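Long-range contact in lipid-transfer protein (Thermomonospora curvata, PDB 6OK1), which is of undetermined function but, as a lipid-transfer protein of the thiolase superfamily, probably has a thiolase-like fold: residues 285-298 / 330-344. Sequence-based numbering, arbitrary orientation.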
loop_
_atom_site.group_PDB
_atom_site.type_symbol
_atom_site.label_atom_id
_atom_site.label_comp_id
_atom_site.label_asym_id
_atom_site.label_seq_id
_atom_site.Cartn_x
_atom_site.Cartn_y
_atom_site.Cartn_z
ATOM N N PRO A 285 22.749 14.912 17.178
ATOM C CA PRO A 285 22.814 15.837 16.035
ATOM C C PRO A 285 24.241 16.259 15.694
ATOM O O PRO A 285 24.595 16.371 14.509
ATOM C CB PRO A 285 21.950 17.018 16.504
ATOM C CG PRO A 285 20.949 16.410 17.474
ATOM C CD PRO A 285 21.680 15.254 18.138
ATOM N N SER A 286 25.085 16.492 16.706
ATOM C CA SER A 286 26.451 16.933 16.439
ATOM C C SER A 286 27.239 15.917 15.620
ATOM O O SER A 286 28.263 16.269 15.030
ATOM C CB SER A 286 27.186 17.189 17.763
ATOM O OG SER A 286 27.289 15.978 18.477
ATOM N N ASP A 287 26.808 14.657 15.595
ATOM C CA ASP A 287 27.505 13.646 14.822
ATOM C C ASP A 287 27.096 13.621 13.361
ATOM O O ASP A 287 27.710 12.887 12.584
ATOM C CB ASP A 287 27.256 12.270 15.429
ATOM C CG ASP A 287 27.730 12.175 16.858
ATOM O OD1 ASP A 287 28.891 12.549 17.138
ATOM O OD2 ASP A 287 26.939 11.744 17.710
ATOM N N ILE A 288 26.062 14.360 12.981
ATOM C CA ILE A 288 25.565 14.364 11.613
ATOM C C ILE A 288 26.359 15.376 10.799
ATOM O O ILE A 288 26.397 16.563 11.141
ATOM C CB ILE A 288 24.070 14.707 11.584
ATOM C CG1 ILE A 288 23.291 13.736 12.484
ATOM C CG2 ILE A 288 23.550 14.721 10.155
ATOM C CD1 ILE A 288 23.379 12.253 12.084
ATOM N N GLY A 289 26.948 14.915 9.693
ATOM C CA GLY A 289 27.846 15.732 8.899
ATOM C C GLY A 289 27.213 16.293 7.640
ATOM O O GLY A 289 27.810 17.124 6.958
ATOM N N ALA A 290 25.995 15.862 7.330
ATOM C CA ALA A 290 25.256 16.425 6.209
ATOM C C ALA A 290 23.792 16.044 6.378
ATOM O O ALA A 290 23.481 15.054 7.041
ATOM C CB ALA A 290 25.790 15.907 4.874
ATOM N N ALA A 291 22.897 16.825 5.758
ATOM C CA ALA A 291 21.469 16.507 5.813
ATOM C C ALA A 291 20.812 16.628 4.447
ATOM O O ALA A 291 21.039 17.594 3.714
ATOM C CB ALA A 291 20.728 17.424 6.792
ATOM N N ILE A 292 19.957 15.663 4.133
ATOM C CA ILE A 292 19.112 15.713 2.952
ATOM C C ILE A 292 17.700 15.924 3.492
ATOM O O ILE A 292 17.098 14.987 4.025
ATOM C CB ILE A 292 19.226 14.437 2.111
ATOM C CG1 ILE A 292 20.677 14.152 1.675
ATOM C CG2 ILE A 292 18.251 14.506 0.903
ATOM C CD1 ILE A 292 21.329 15.224 0.838
ATOM N N LEU A 293 17.203 17.168 3.424
ATOM C CA LEU A 293 15.963 17.576 4.079
ATOM C C LEU A 293 14.899 17.790 3.011
ATOM O O LEU A 293 15.051 18.648 2.131
ATOM C CB LEU A 293 16.169 18.835 4.927
ATOM C CG LEU A 293 17.169 18.648 6.077
ATOM C CD1 LEU A 293 17.262 19.957 6.879
ATOM C CD2 LEU A 293 16.781 17.458 6.975
ATOM N N TYR A 294 13.840 16.979 3.083
ATOM C CA TYR A 294 12.777 16.991 2.085
ATOM C C TYR A 294 12.235 18.395 1.887
ATOM O O TYR A 294 11.849 19.079 2.845
ATOM C CB TYR A 294 11.666 16.057 2.540
ATOM C CG TYR A 294 10.725 15.555 1.458
ATOM C CD1 TYR A 294 9.643 16.316 1.032
ATOM C CD2 TYR A 294 10.877 14.276 0.950
ATOM C CE1 TYR A 294 8.743 15.795 0.093
ATOM C CE2 TYR A 294 9.999 13.756 0.027
ATOM C CZ TYR A 294 8.930 14.511 -0.388
ATOM O OH TYR A 294 8.063 13.973 -1.311
ATOM N N ASP A 295 12.140 18.790 0.626
ATOM C CA ASP A 295 12.028 20.193 0.274
ATOM C C ASP A 295 11.190 20.365 -0.983
ATOM O O ASP A 295 11.520 21.175 -1.853
ATOM C CB ASP A 295 13.406 20.807 0.068
ATOM C CG ASP A 295 14.136 20.183 -1.093
ATOM O OD1 ASP A 295 14.018 18.955 -1.252
ATOM O OD2 ASP A 295 14.824 20.920 -1.827
ATOM N N HIS A 296 10.087 19.615 -1.103
ATOM C CA HIS A 296 9.179 19.885 -2.220
ATOM C C HIS A 296 8.567 21.268 -2.093
ATOM O O HIS A 296 8.276 21.909 -3.107
ATOM C CB HIS A 296 8.110 18.816 -2.377
ATOM C CG HIS A 296 7.176 18.681 -1.222
ATOM N ND1 HIS A 296 7.534 18.979 0.074
ATOM C CD2 HIS A 296 5.887 18.258 -1.172
ATOM C CE1 HIS A 296 6.517 18.717 0.878
ATOM N NE2 HIS A 296 5.503 18.294 0.146
ATOM N N PHE A 297 8.467 21.773 -0.862
ATOM C CA PHE A 297 8.203 23.175 -0.561
ATOM C C PHE A 297 9.237 23.622 0.460
ATOM O O PHE A 297 9.585 22.867 1.373
ATOM C CB PHE A 297 6.778 23.365 -0.008
ATOM C CG PHE A 297 5.714 22.958 -0.976
ATOM C CD1 PHE A 297 5.340 23.801 -2.009
ATOM C CD2 PHE A 297 5.116 21.711 -0.880
ATOM C CE1 PHE A 297 4.376 23.412 -2.920
ATOM C CE2 PHE A 297 4.159 21.330 -1.793
ATOM C CZ PHE A 297 3.784 22.179 -2.798
ATOM N N THR A 298 9.707 24.844 0.340
ATOM C CA THR A 298 10.763 25.298 1.229
ATOM C C THR A 298 10.402 25.489 2.695
ATOM O O THR A 298 11.278 25.327 3.544
ATOM C CB THR A 298 11.308 26.628 0.732
ATOM O OG1 THR A 298 10.216 27.551 0.599
ATOM C CG2 THR A 298 12.077 26.435 -0.594
ATOM N N ARG A 330 28.251 24.017 8.896
ATOM C CA ARG A 330 28.168 22.933 9.863
ATOM C C ARG A 330 27.320 21.776 9.339
ATOM O O ARG A 330 27.595 20.611 9.662
ATOM C CB ARG A 330 27.613 23.472 11.191
ATOM C CG ARG A 330 27.337 22.426 12.261
ATOM C CD ARG A 330 25.863 22.092 12.302
ATOM N NE ARG A 330 25.541 20.987 13.201
ATOM C CZ ARG A 330 25.816 19.712 12.946
ATOM N NH1 ARG A 330 26.444 19.370 11.829
ATOM N NH2 ARG A 330 25.459 18.769 13.811
ATOM N N LEU A 331 26.307 22.059 8.525
ATOM C CA LEU A 331 25.352 21.038 8.093
ATOM C C LEU A 331 25.072 21.200 6.607
ATOM O O LEU A 331 23.987 21.644 6.203
ATOM C CB LEU A 331 24.050 21.117 8.893
ATOM C CG LEU A 331 23.126 19.899 8.697
ATOM C CD1 LEU A 331 23.723 18.648 9.332
ATOM C CD2 LEU A 331 21.696 20.122 9.246
ATOM N N PRO A 332 26.036 20.837 5.765
ATOM C CA PRO A 332 25.819 20.846 4.318
ATOM C C PRO A 332 24.530 20.126 3.982
ATOM O O PRO A 332 24.289 19.010 4.443
ATOM C CB PRO A 332 27.037 20.093 3.771
ATOM C CG PRO A 332 28.091 20.284 4.790
ATOM C CD PRO A 332 27.386 20.351 6.120
ATOM N N CYS A 333 23.697 20.775 3.178
ATOM C CA CYS A 333 22.324 20.331 2.999
ATOM C C CYS A 333 21.975 20.244 1.528
ATOM O O CYS A 333 22.284 21.149 0.744
ATOM C CB CYS A 333 21.391 21.291 3.715
ATOM S SG CYS A 333 19.623 20.821 3.648
ATOM N N ASN A 334 21.282 19.168 1.166
ATOM C CA ASN A 334 20.710 19.022 -0.165
ATOM C C ASN A 334 21.762 19.307 -1.234
ATOM O O ASN A 334 21.550 20.092 -2.169
ATOM C CB ASN A 334 19.484 19.916 -0.317
ATOM C CG ASN A 334 18.310 19.434 0.530
ATOM O OD1 ASN A 334 18.354 18.322 1.059
ATOM N ND2 ASN A 334 17.254 20.237 0.635
ATOM N N THR A 335 22.895 18.607 -1.100
ATOM C CA THR A 335 24.033 18.767 -1.995
ATOM C C THR A 335 23.735 18.366 -3.442
ATOM O O THR A 335 24.501 18.723 -4.339
ATOM C CB THR A 335 25.204 17.957 -1.438
ATOM O OG1 THR A 335 24.736 16.695 -0.945
ATOM C CG2 THR A 335 25.829 18.723 -0.284
ATOM N N HIS A 336 22.650 17.635 -3.693
ATOM C CA HIS A 336 22.190 17.364 -5.054
ATOM C C HIS A 336 21.292 18.461 -5.612
ATOM O O HIS A 336 21.017 18.473 -6.818
ATOM C CB HIS A 336 21.425 16.029 -5.101
ATOM C CG HIS A 336 20.221 15.977 -4.207
ATOM N ND1 HIS A 336 20.213 16.487 -2.923
ATOM C CD2 HIS A 336 18.992 15.448 -4.407
ATOM C CE1 HIS A 336 19.024 16.282 -2.379
ATOM N NE2 HIS A 336 18.267 15.653 -3.260
ATOM N N GLY A 337 20.801 19.356 -4.766
ATOM C CA GLY A 337 19.858 20.374 -5.177
ATOM C C GLY A 337 18.459 20.176 -4.630
ATOM O O GLY A 337 17.607 21.051 -4.816
ATOM N N GLY A 338 18.202 19.053 -3.956
ATOM C CA GLY A 338 16.904 18.796 -3.350
ATOM C C GLY A 338 15.828 18.397 -4.340
ATOM O O GLY A 338 16.051 18.236 -5.545
ATOM N N GLN A 339 14.613 18.209 -3.800
ATOM C CA GLN A 339 13.463 18.030 -4.667
ATOM C C GLN A 339 13.242 19.286 -5.495
ATOM O O GLN A 339 12.738 19.214 -6.623
ATOM C CB GLN A 339 12.203 17.725 -3.850
ATOM C CG GLN A 339 12.342 16.527 -2.936
ATOM C CD GLN A 339 12.541 15.253 -3.702
ATOM O OE1 GLN A 339 11.604 14.728 -4.289
ATOM N NE2 GLN A 339 13.763 14.743 -3.694
ATOM N N LEU A 340 13.599 20.445 -4.923
ATOM C CA LEU A 340 13.343 21.740 -5.555
ATOM C C LEU A 340 14.265 21.976 -6.748
ATOM O O LEU A 340 13.837 22.531 -7.769
ATOM C CB LEU A 340 13.533 22.857 -4.527
ATOM C CG LEU A 340 13.024 24.226 -4.934
ATOM C CD1 LEU A 340 11.583 24.388 -4.536
ATOM C CD2 LEU A 340 13.874 25.320 -4.325
ATOM N N GLY A 341 15.520 21.549 -6.639
ATOM C CA GLY A 341 16.551 21.837 -7.627
ATOM C C GLY A 341 16.953 20.685 -8.532
ATOM O O GLY A 341 17.324 20.908 -9.686
ATOM N N GLU A 342 16.928 19.448 -8.029
ATOM C CA GLU A 342 17.311 18.300 -8.862
ATOM C C GLU A 342 16.075 17.729 -9.548
ATOM O O GLU A 342 15.954 17.783 -10.775
ATOM C CB GLU A 342 18.026 17.223 -8.039
ATOM C CG GLU A 342 18.378 16.007 -8.904
ATOM C CD GLU A 342 19.123 14.925 -8.161
ATOM O OE1 GLU A 342 18.459 14.176 -7.438
ATOM O OE2 GLU A 342 20.351 14.803 -8.314
ATOM N N ALA A 343 15.143 17.188 -8.767
ATOM C CA ALA A 343 14.000 16.480 -9.313
ATOM C C ALA A 343 13.096 16.073 -8.164
ATOM O O ALA A 343 13.579 15.795 -7.061
ATOM C CB ALA A 343 14.417 15.223 -10.087
ATOM N N TYR A 344 11.799 16.010 -8.448
ATOM C CA TYR A 344 10.786 15.604 -7.469
ATOM C C TYR A 344 10.460 14.128 -7.699
ATOM O O TYR A 344 9.480 13.778 -8.351
ATOM C CB TYR A 344 9.548 16.479 -7.611
ATOM C CG TYR A 344 8.461 16.316 -6.566
ATOM C CD1 TYR A 344 8.746 15.958 -5.249
ATOM C CD2 TYR A 344 7.144 16.549 -6.910
ATOM C CE1 TYR A 344 7.713 15.842 -4.302
ATOM C CE2 TYR A 344 6.118 16.443 -5.982
ATOM C CZ TYR A 344 6.419 16.093 -4.677
ATOM O OH TYR A 344 5.397 16.007 -3.763
HETATM O O HOH W 1 5.642 15.031 -1.389
#
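In the C-terminal thiolase-like half of the chain, A291 of edge strand 290-292 forms a single parallel beta bridge with C333 of the loop leading to helix 338-341. Strand 371-375 pairs with the strand's other edge. A291 N donates to P332 O (2.9 Å), and A291 O accepts N334 N in its carbonyl plane (3.0 Å).

Beyond the bridge, the N334 side chain takes over the pairing: its amide grips both polar backbone atoms of L293. N334 OD1 accepts L293 N at 2.9 Å from a donor tilted out of the amide plane, while N334 ND2 gives its hydrogen to a lone pair of L293 O at 3.1 Å. This double grip fixes the rotation of the amide. I292 CG2 meets H336 CE1 obliquely.

At the far N-terminal end, the guanidinium of R330 lies edge-on to the backbone of 285-288, NH1 meeting I288 O almost head-on (2.9 Å, 160° at the hydrogen).

D295 turns its carboxylate to the backbone amides of Q339 and L340, with CG lodged between backbone N and carbonyl carbon (chi1 64°). D295 OD1 takes Q339 N on its syn side at 2.7 Å, and D295 OD2 weakly takes L340 N. D295 OD2 also lies 3.3 Å from G338 CA, where glycine leaves room for the carboxylate. Further along the chain, Y344 CE1 packs on H296 CB, and one water joins Y294 OH to Y344 OH, 2.6 Å from each.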